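Local atomic coordinates of halotolerant alpha-type carbonic anhydrase (dCA II) (Dunaliella salina, PDB entry 1Y7W), a protein that catalyses the reversible hydration of carbon dioxide to bicarbonate as a zinc-dependent carbonic anhydrase able to work in high salt. Residues A[78-81]-A[85-88]. Numbering follows the deposited sequence.
Sequences LNVD and ADGI. With NA (sodium ion), chain C.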
loop_
_atom_site.group_PDB
_atom_site.type_symbol
_atom_site.label_atom_id
_atom_site.label_comp_id
_atom_site.label_asym_id
_atom_site.label_seq_id
_atom_site.Cartn_x
_atom_site.Cartn_y
_atom_site.Cartn_z
ATOM N N LEU A 78 -7.633 3.933 13.150
ATOM C CA LEU A 78 -6.370 3.281 12.742
ATOM C C LEU A 78 -5.275 3.504 13.769
ATOM O O LEU A 78 -4.396 2.675 13.908
ATOM C CB LEU A 78 -5.874 3.839 11.396
ATOM C CG LEU A 78 -6.862 3.664 10.257
ATOM C CD1 LEU A 78 -6.308 4.386 9.000
ATOM C CD2 LEU A 78 -7.138 2.226 9.990
ATOM N N ASN A 79 -5.320 4.619 14.491
ATOM C CA ASN A 79 -4.270 4.912 15.469
ATOM C C ASN A 79 -4.659 4.757 16.937
ATOM O O ASN A 79 -4.096 5.418 17.809
ATOM C CB ASN A 79 -3.710 6.333 15.213
ATOM C CG ASN A 79 -2.374 6.558 15.875
ATOM O OD1 ASN A 79 -1.532 5.682 15.904
ATOM N ND2 ASN A 79 -2.169 7.756 16.406
ATOM N N VAL A 80 -5.646 3.912 17.181
ATOM C CA VAL A 80 -6.093 3.587 18.534
ATOM C C VAL A 80 -6.009 2.063 18.620
ATOM O O VAL A 80 -6.530 1.351 17.735
ATOM C CB VAL A 80 -7.576 4.086 18.811
ATOM C CG1 VAL A 80 -8.048 3.648 20.233
ATOM C CG2 VAL A 80 -7.631 5.595 18.717
ATOM N N ASP A 81 -5.303 1.587 19.658
ATOM C CA ASP A 81 -5.123 0.145 19.941
ATOM C C ASP A 81 -6.440 -0.548 19.617
ATOM O O ASP A 81 -7.500 -0.172 20.142
ATOM C CB ASP A 81 -4.831 -0.034 21.430
ATOM C CG ASP A 81 -4.508 -1.485 21.824
ATOM O OD1 ASP A 81 -4.907 -2.443 21.187
ATOM O OD2 ASP A 81 -3.850 -1.641 22.851
ATOM N N ALA A 85 -12.218 0.458 22.518
ATOM C CA ALA A 85 -13.528 0.689 21.916
ATOM C C ALA A 85 -13.403 1.457 20.572
ATOM O O ALA A 85 -14.029 1.124 19.559
ATOM C CB ALA A 85 -14.385 1.510 22.891
ATOM N N ASP A 86 -12.620 2.513 20.541
ATOM C CA ASP A 86 -12.570 3.219 19.264
ATOM C C ASP A 86 -11.315 2.889 18.487
ATOM O O ASP A 86 -10.785 3.751 17.770
ATOM C CB ASP A 86 -12.690 4.727 19.469
ATOM C CG ASP A 86 -12.054 5.160 20.716
ATOM O OD1 ASP A 86 -11.053 4.494 21.086
ATOM O OD2 ASP A 86 -12.574 6.140 21.333
ATOM N N GLY A 87 -10.843 1.658 18.659
ATOM C CA GLY A 87 -9.637 1.194 17.962
ATOM C C GLY A 87 -10.090 0.166 16.948
ATOM O O GLY A 87 -10.967 -0.651 17.227
ATOM N N ILE A 88 -9.504 0.199 15.749
ATOM C CA ILE A 88 -9.911 -0.706 14.691
ATOM C C ILE A 88 -9.153 -2.025 14.659
ATOM O O ILE A 88 -7.901 -2.050 14.728
ATOM C CB ILE A 88 -9.742 0.000 13.277
ATOM C CG1 ILE A 88 -10.831 1.088 13.113
ATOM C CG2 ILE A 88 -9.912 -1.032 12.139
ATOM C CD1 ILE A 88 -10.823 1.844 11.759
HETATM NA NA NA C . -11.577 -2.200 18.942
HETATM O O HOH W 1 -6.115 -0.260 15.550
HETATM O O HOH W 2 -13.671 -1.442 18.557
HETATM O O HOH W 3 -11.851 -3.793 17.460
#
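Val80 and Asp86 meet where a surface loop doubles back toward strand 89-90, showing how a short turn can shape a cation site from backbone carbonyls. The valine side chain runs aslant to the aspartate: CG1, anti to the backbone N (chi1 177°), reaches the carboxylate, with Asp86 OD1 3.2 Å away, while Val80 CB rests against Asp86 O at 3.4 Å. At the buried end, Leu78 and Ile88 lie side by side and point the same way, methyl CD2 of Leu78 standing 4.1 Å from CD1 of Ile88; both also pack on Val213 of helix 213-217. Between these two pairs the backbones close in at Gly87, whose CA sends an almost straight C-H...O contact to Asp81 O (3.3 Å, 176° at the hydrogen). A water links the two sides of the loop, lying 2.7 Å from both Val80 O and Ile88 O. Gly87 O binds the sodium ion at 2.4 Å, alongside the carbonyls of Gly82 and Gln84 and two waters. With neutral oxygens as its ligands, the ion probably gains its hold from carbonyl dipoles converging on it, and its binding probably pins the turn from Gly82 to Gly87, just where 78-81 and 85-88 meet.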